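Local coordinates for protein orotidine-5-phosphate decarboxylase/orotate phosphoribosyltransferase, putative (Ompdcase-oprtase, putative) (Leishmania infantum, PDB 3QW3) that probably catalyses the decarboxylation of orotidine 5'-phosphate to UMP through this TIM-barrel domain, the decarboxylase part of a bifunctional UMP synthase, at residues Met123-Pro126 / Asp127-Val130; Gly150-Leu154 / Tyr155-Ala159; Glu246-Asn249 / Ala250-Ala254. One frame throughout, in Å; residues are numbered along the deposited sequence.

Contact 1. Residues Met123-Pro126 / Asp127-Val130; sequences MRYP and DKAV
Tyr125 and Lys128 meet at the two ends of a type I beta turn, the reversal through which the loop after helix 116-123 enters strand 129-135 of the TIM barrel. A single backbone hydrogen bond closes it, from Lys128 N to Tyr125 O (3.1 Å).

Aliphatic contact accompanies it. Tyr125 CB lies 3.7 Å from Lys128 CG, after which the two polar ends part company. The lysine chain bends at its second torsion (chi2 -69°) and then runs out extended, delivering NZ to a hydrogen bond with Ala105 O. The tyrosine ring meets Phe100 edge-to-face.

Asp127 occupies the third position of the turn. Its CG sits between the backbone N and the carbonyl carbon (chi1 56°), which folds the carboxylate back over the preceding residues. OD1 lies 3.9 Å from Tyr125 CB, off the ring's edge and near its plane, and 3.8 Å from Pro126 N.

Apolar packing joins the outer ends of the segment pair, where the Met123 and Val130 side chains cross at about a right angle. The touching branch of the valine is CG2, 3.8 Å from Met123 CG and equally far from Met123 N.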
loop_
_atom_site.group_PDB
_atom_site.type_symbol
_atom_site.label_atom_id
_atom_site.label_comp_id
_atom_site.label_asym_id
_atom_site.label_seq_id
_atom_site.Cartn_x
_atom_site.Cartn_y
_atom_site.Cartn_z
ATOM N N MET A 123 2.363 5.237 13.208
ATOM C CA MET A 123 2.189 6.446 14.031
ATOM C C MET A 123 2.792 6.342 15.434
ATOM O O MET A 123 2.957 7.356 16.118
ATOM C CB MET A 123 0.710 6.829 14.108
ATOM C CG MET A 123 0.105 7.182 12.752
ATOM S SD MET A 123 -1.678 7.369 12.776
ATOM C CE MET A 123 -1.988 7.835 11.076
ATOM N N ARG A 124 3.129 5.125 15.856
ATOM C CA ARG A 124 3.702 4.906 17.190
ATOM C C ARG A 124 5.141 5.427 17.328
ATOM O O ARG A 124 5.680 5.490 18.439
ATOM C CB ARG A 124 3.598 3.429 17.597
ATOM C CG ARG A 124 4.341 2.464 16.694
ATOM C CD ARG A 124 4.071 1.009 17.087
ATOM N NE ARG A 124 4.659 0.658 18.380
ATOM C CZ ARG A 124 5.919 0.270 18.558
ATOM N NH1 ARG A 124 6.751 0.183 17.526
ATOM N NH2 ARG A 124 6.351 -0.031 19.776
ATOM N N TYR A 125 5.757 5.786 16.199
ATOM C CA TYR A 125 7.075 6.416 16.185
ATOM C C TYR A 125 6.872 7.932 16.254
ATOM O O TYR A 125 6.583 8.557 15.234
ATOM C CB TYR A 125 7.819 6.100 14.884
ATOM C CG TYR A 125 8.314 4.679 14.676
ATOM C CD1 TYR A 125 7.427 3.632 14.421
ATOM C CD2 TYR A 125 9.680 4.400 14.667
ATOM C CE1 TYR A 125 7.887 2.340 14.206
ATOM C CE2 TYR A 125 10.152 3.109 14.452
ATOM C CZ TYR A 125 9.248 2.085 14.221
ATOM O OH TYR A 125 9.719 0.810 14.007
ATOM N N PRO A 126 7.036 8.538 17.447
ATOM C CA PRO A 126 6.739 9.972 17.581
ATOM C C PRO A 126 7.639 10.871 16.726
ATOM O O PRO A 126 7.216 11.962 16.325
ATOM C CB PRO A 126 6.979 10.245 19.076
ATOM C CG PRO A 126 6.964 8.900 19.730
ATOM C CD PRO A 126 7.534 7.967 18.711
ATOM N N ASP A 127 8.853 10.403 16.445
ATOM C CA ASP A 127 9.845 11.154 15.667
ATOM C C ASP A 127 9.661 11.022 14.149
ATOM O O ASP A 127 10.353 11.692 13.373
ATOM C CB ASP A 127 11.269 10.740 16.069
ATOM C CG ASP A 127 11.517 9.235 15.938
ATOM O OD1 ASP A 127 10.639 8.431 16.326
ATOM O OD2 ASP A 127 12.608 8.855 15.457
ATOM N N LYS A 128 8.731 10.157 13.742
ATOM C CA LYS A 128 8.447 9.907 12.327
ATOM C C LYS A 128 7.039 10.361 11.971
ATOM O O LYS A 128 6.134 10.315 12.802
ATOM C CB LYS A 128 8.611 8.414 12.001
ATOM C CG LYS A 128 9.947 7.801 12.431
ATOM C CD LYS A 128 11.127 8.320 11.613
ATOM C CE LYS A 128 12.444 7.770 12.137
ATOM N NZ LYS A 128 13.581 8.156 11.253
ATOM N N ALA A 129 6.847 10.797 10.733
ATOM C CA ALA A 129 5.538 11.260 10.307
ATOM C C ALA A 129 4.879 10.241 9.392
ATOM O O ALA A 129 5.557 9.483 8.704
ATOM C CB ALA A 129 5.642 12.590 9.608
ATOM N N VAL A 130 3.554 10.245 9.397
ATOM C CA VAL A 130 2.770 9.388 8.521
ATOM C C VAL A 130 1.805 10.270 7.747
ATOM O O VAL A 130 0.887 10.862 8.324
ATOM C CB VAL A 130 1.990 8.331 9.323
ATOM C CG1 VAL A 130 1.281 7.354 8.376
ATOM C CG2 VAL A 130 2.926 7.599 10.262
#

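Contact 2. Residues Gly150-Leu154 / Tyr155-Ala159; sequences GDRYL and YEAVA. With SO4 (sulfate ion), chain F.
Tyr153 and Tyr155 lie side by side, their ring planes only 6° apart. Tyr155 CG sits between its backbone N and carbonyl carbon (chi1 69°), which carries the ring back alongside Tyr153. The rings are slid so far that they barely overlap, with centroids 5.3 Å apart, and the closest meeting is instead Tyr153 CB with Tyr155 CE1, at 3.5 Å. Tyr153 also holds the N-cap position of helix 154-163. Its O receives Ala157 N at 3.2 Å and, weakly, Glu156 N, while Glu156 folds back to take Tyr153 N on OE2 (3.0 Å, nearly straight at 170°). This return bond from the N3 glutamate, on the anti side of the carboxylate, is one half of a capping box; the tyrosine side chain supplies no reciprocal bond. Leu154 opens the first turn, its O accepting Val158 N. Its side chain packs on Leu147 of the second subunit, and Tyr155 on Tyr113 of that subunit. The Arg152 guanidinium passes Ala157 CB to grip a sulfate ion, probably from the crystallisation liquor. NH2 lies 2.7 Å from sulfate O4, NH1 binds the same oxygen weakly, and Arg161 also binds the ion. Arg152 NE forms a salt bridge with Glu160.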
loop_
_atom_site.group_PDB
_atom_site.type_symbol
_atom_site.label_atom_id
_atom_site.label_comp_id
_atom_site.label_asym_id
_atom_site.label_seq_id
_atom_site.Cartn_x
_atom_site.Cartn_y
_atom_site.Cartn_z
ATOM N N GLY A 150 -23.024 10.677 4.887
ATOM C CA GLY A 150 -23.849 11.699 5.534
ATOM C C GLY A 150 -23.859 12.977 4.718
ATOM O O GLY A 150 -24.252 12.971 3.552
ATOM N N ASP A 151 -23.402 14.070 5.326
ATOM C CA ASP A 151 -23.366 15.366 4.654
ATOM C C ASP A 151 -21.959 15.757 4.205
ATOM O O ASP A 151 -21.656 16.942 4.062
ATOM N N ARG A 152 -21.103 14.763 3.978
ATOM C CA ARG A 152 -19.730 15.026 3.529
ATOM C C ARG A 152 -19.156 13.899 2.674
ATOM O O ARG A 152 -19.716 12.808 2.617
ATOM C CB ARG A 152 -18.818 15.332 4.726
ATOM C CG ARG A 152 -18.561 14.165 5.655
ATOM C CD ARG A 152 -18.466 14.642 7.093
ATOM N NE ARG A 152 -17.736 13.697 7.936
ATOM C CZ ARG A 152 -18.260 12.608 8.497
ATOM N NH1 ARG A 152 -19.536 12.299 8.315
ATOM N NH2 ARG A 152 -17.496 11.825 9.243
ATOM N N TYR A 153 -18.044 14.181 2.006
ATOM C CA TYR A 153 -17.361 13.192 1.183
ATOM C C TYR A 153 -16.517 12.266 2.051
ATOM O O TYR A 153 -16.112 12.641 3.155
ATOM C CB TYR A 153 -16.469 13.888 0.154
ATOM C CG TYR A 153 -17.221 14.748 -0.834
ATOM C CD1 TYR A 153 -17.981 14.169 -1.848
ATOM C CD2 TYR A 153 -17.171 16.139 -0.755
ATOM C CE1 TYR A 153 -18.675 14.952 -2.762
ATOM C CE2 TYR A 153 -17.866 16.936 -1.666
ATOM C CZ TYR A 153 -18.611 16.333 -2.666
ATOM O OH TYR A 153 -19.301 17.104 -3.575
ATOM N N LEU A 154 -16.249 11.060 1.553
ATOM C CA LEU A 154 -15.380 10.121 2.271
ATOM C C LEU A 154 -14.040 10.763 2.632
ATOM O O LEU A 154 -13.515 10.542 3.727
ATOM C CB LEU A 154 -15.153 8.823 1.477
ATOM C CG LEU A 154 -14.184 7.805 2.111
ATOM C CD1 LEU A 154 -14.756 7.218 3.401
ATOM C CD2 LEU A 154 -13.785 6.686 1.151
ATOM N N TYR A 155 -13.488 11.566 1.723
ATOM C CA TYR A 155 -12.190 12.188 1.998
ATOM C C TYR A 155 -12.235 13.171 3.166
ATOM O O TYR A 155 -11.261 13.309 3.905
ATOM C CB TYR A 155 -11.553 12.799 0.740
ATOM C CG TYR A 155 -12.221 14.034 0.163
ATOM C CD1 TYR A 155 -13.046 13.939 -0.951
ATOM C CD2 TYR A 155 -11.980 15.300 0.701
ATOM C CE1 TYR A 155 -13.638 15.067 -1.506
ATOM C CE2 TYR A 155 -12.570 16.436 0.158
ATOM C CZ TYR A 155 -13.400 16.308 -0.947
ATOM O OH TYR A 155 -13.990 17.417 -1.503
ATOM N N GLU A 156 -13.379 13.827 3.352
ATOM C CA GLU A 156 -13.582 14.690 4.514
ATOM C C GLU A 156 -13.651 13.875 5.803
ATOM O O GLU A 156 -13.140 14.305 6.842
ATOM C CB GLU A 156 -14.844 15.539 4.346
ATOM C CG GLU A 156 -14.732 16.608 3.268
ATOM C CD GLU A 156 -16.010 17.422 3.129
ATOM O OE1 GLU A 156 -16.039 18.568 3.625
ATOM O OE2 GLU A 156 -16.984 16.907 2.537
ATOM N N ALA A 157 -14.273 12.695 5.738
ATOM C CA ALA A 157 -14.307 11.784 6.890
ATOM C C ALA A 157 -12.905 11.298 7.288
ATOM O O ALA A 157 -12.596 11.155 8.473
ATOM C CB ALA A 157 -15.235 10.599 6.618
ATOM N N VAL A 158 -12.063 11.049 6.289
ATOM C CA VAL A 158 -10.677 10.661 6.520
ATOM C C VAL A 158 -9.909 11.814 7.182
ATOM O O VAL A 158 -9.185 11.608 8.159
ATOM C CB VAL A 158 -9.999 10.213 5.200
ATOM C CG1 VAL A 158 -8.490 10.035 5.384
ATOM C CG2 VAL A 158 -10.638 8.921 4.697
ATOM N N ALA A 159 -10.096 13.020 6.655
ATOM C CA ALA A 159 -9.457 14.221 7.205
ATOM C C ALA A 159 -9.813 14.451 8.676
ATOM O O ALA A 159 -8.939 14.778 9.482
ATOM C CB ALA A 159 -9.803 15.449 6.358
HETATM S S SO4 F . -18.229 9.066 11.523
HETATM O O1 SO4 F . -19.199 8.131 12.087
HETATM O O2 SO4 F . -17.665 9.892 12.589
HETATM O O3 SO4 F . -17.159 8.316 10.886
HETATM O O4 SO4 F . -18.883 9.907 10.523
#

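Contact 3. Residues Glu246-Asn249 / Ala250-Ala254; sequences EEIN and AIRFA
The closing turns of helix 237-253, the last helix of the TIM-barrel domain, show Asn249 and Arg252 working as a pair on a regular helical backbone. That backbone carries four successive i to i+4 hydrogen bonds, from Ala250 N to Glu246 O through to Phe253 N to Asn249 O, and Ala254 then leaves helical geometry.

The two polar side chains lie next to each other and point the same way. Asn249 OD1 accepts Arg252 NH1 at 3.0 Å, with an N-H...O angle of 150°. The donor is tilted from the plane of the amide carbonyl, and the amide and guanidinium planes stand 50° apart. A bend at the third torsion (chi3 75°) turns the guanidinium back along the helix toward the asparagine, bringing Arg252 CD to within 3.4 Å of the same OD1. Both groups are also tied to the rest of the domain: Asn249 ND2 hydrogen-bonds to Arg13 O, Arg252 NE to Gly220 O, and Arg252 NH1 also to Ala11 O. With both ends of its amide engaged, Asn249 has its flip state fixed.

Carbon contacts dominate a second face. Ile248 CG2 lies 3.9 Å from Arg252 CD, and Ile248 and Ile251 pack on helix 208-215, on Leu208 and Leu212 respectively. At the margin, Glu247 bends so that its carboxylate OE2 lies against the Ile251 methyl CD1, at 4.1 Å.

Near the surface the Phe253 ring folds back beside the preceding turn. Its CE2 is 4.1 Å from Asn249 CB, and its CD2 lies 3.2 Å from Asn249 O, the oxygen that also accepts Phe253 N.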
loop_
_atom_site.group_PDB
_atom_site.type_symbol
_atom_site.label_atom_id
_atom_site.label_comp_id
_atom_site.label_asym_id
_atom_site.label_seq_id
_atom_site.Cartn_x
_atom_site.Cartn_y
_atom_site.Cartn_z
ATOM N N GLU A 246 10.863 30.315 -4.467
ATOM C CA GLU A 246 10.617 31.752 -4.323
ATOM C C GLU A 246 9.179 32.149 -4.635
ATOM O O GLU A 246 8.611 33.013 -3.962
ATOM C CB GLU A 246 11.597 32.552 -5.185
ATOM C CG GLU A 246 13.031 32.458 -4.693
ATOM C CD GLU A 246 14.037 33.071 -5.648
ATOM O OE1 GLU A 246 13.651 33.532 -6.744
ATOM O OE2 GLU A 246 15.228 33.089 -5.291
ATOM N N GLU A 247 8.591 31.510 -5.644
ATOM C CA GLU A 247 7.202 31.759 -6.004
ATOM C C GLU A 247 6.268 31.349 -4.870
ATOM O O GLU A 247 5.324 32.069 -4.556
ATOM C CB GLU A 247 6.826 31.015 -7.292
ATOM C CG GLU A 247 5.471 31.416 -7.873
ATOM C CD GLU A 247 5.347 32.918 -8.129
ATOM O OE1 GLU A 247 6.307 33.536 -8.651
ATOM O OE2 GLU A 247 4.282 33.485 -7.797
ATOM N N ILE A 248 6.534 30.192 -4.264
ATOM C CA ILE A 248 5.753 29.739 -3.111
ATOM C C ILE A 248 5.848 30.758 -1.981
ATOM O O ILE A 248 4.822 31.186 -1.451
ATOM C CB ILE A 248 6.205 28.346 -2.612
ATOM C CG1 ILE A 248 5.810 27.269 -3.625
ATOM C CG2 ILE A 248 5.584 28.018 -1.237
ATOM C CD1 ILE A 248 6.540 25.958 -3.442
ATOM N N ASN A 249 7.076 31.155 -1.637
ATOM C CA ASN A 249 7.297 32.112 -0.554
ATOM C C ASN A 249 6.660 33.476 -0.802
ATOM O O ASN A 249 6.142 34.087 0.121
ATOM C CB ASN A 249 8.789 32.278 -0.255
ATOM C CG ASN A 249 9.388 31.068 0.461
ATOM O OD1 ASN A 249 8.665 30.210 0.997
ATOM N ND2 ASN A 249 10.711 31.007 0.489
ATOM N N ALA A 250 6.709 33.953 -2.044
ATOM C CA ALA A 250 6.079 35.231 -2.389
ATOM C C ALA A 250 4.577 35.207 -2.094
ATOM O O ALA A 250 4.017 36.188 -1.597
ATOM C CB ALA A 250 6.351 35.588 -3.859
ATOM N N ILE A 251 3.933 34.073 -2.372
ATOM C CA ILE A 251 2.518 33.882 -2.054
ATOM C C ILE A 251 2.298 33.835 -0.532
ATOM O O ILE A 251 1.384 34.480 -0.015
ATOM C CB ILE A 251 1.932 32.637 -2.783
ATOM C CG1 ILE A 251 1.931 32.869 -4.305
ATOM C CG2 ILE A 251 0.508 32.319 -2.302
ATOM C CD1 ILE A 251 1.839 31.593 -5.151
ATOM N N ARG A 252 3.154 33.103 0.179
ATOM C CA ARG A 252 3.091 33.042 1.640
ATOM C C ARG A 252 3.237 34.433 2.274
ATOM O O ARG A 252 2.510 34.765 3.211
ATOM C CB ARG A 252 4.185 32.118 2.205
ATOM C CG ARG A 252 4.129 30.645 1.778
ATOM C CD ARG A 252 5.430 29.937 2.160
ATOM N NE ARG A 252 5.502 29.677 3.599
ATOM C CZ ARG A 252 6.584 29.260 4.250
ATOM N NH1 ARG A 252 7.739 29.055 3.618
ATOM N NH2 ARG A 252 6.511 29.049 5.558
ATOM N N PHE A 253 4.180 35.231 1.765
ATOM C CA PHE A 253 4.476 36.564 2.323
ATOM C C PHE A 253 3.321 37.549 2.136
ATOM O O PHE A 253 3.088 38.416 2.984
ATOM C CB PHE A 253 5.718 37.181 1.657
ATOM C CG PHE A 253 7.039 36.607 2.109
ATOM C CD1 PHE A 253 7.286 36.313 3.445
ATOM C CD2 PHE A 253 8.060 36.409 1.185
ATOM C CE1 PHE A 253 8.523 35.811 3.848
ATOM C CE2 PHE A 253 9.301 35.898 1.577
ATOM C CZ PHE A 253 9.528 35.601 2.913
ATOM N N ALA A 254 2.628 37.427 1.005
ATOM C CA ALA A 254 1.566 38.361 0.627
ATOM C C ALA A 254 0.424 38.335 1.635
ATOM O O ALA A 254 0.042 37.265 2.118
ATOM C CB ALA A 254 1.056 38.047 -0.779
#

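In the fold
All three contacts are local and follow in series along the chain, none nested or crossing. Contact 1 closes the turn from helix 116-123 into strand 129-135. Once that strand has run the length of the barrel wall and the short hairpin 148-149/152-153 has passed, contact 2 starts helix 154-163. There Tyr155 packs on Cys134 and Lys135, so the two contacts lie at opposite ends of one strand, their nearest atoms about 9 Å apart. Contact 3, on helix 237-253, is about 17 Å from contact 1 and 21 Å from contact 2 by nearest atoms. It joins the final helix to helix 208-215, to the end of helix 3-11 and the loop after it, and to the loop before strand 223-227.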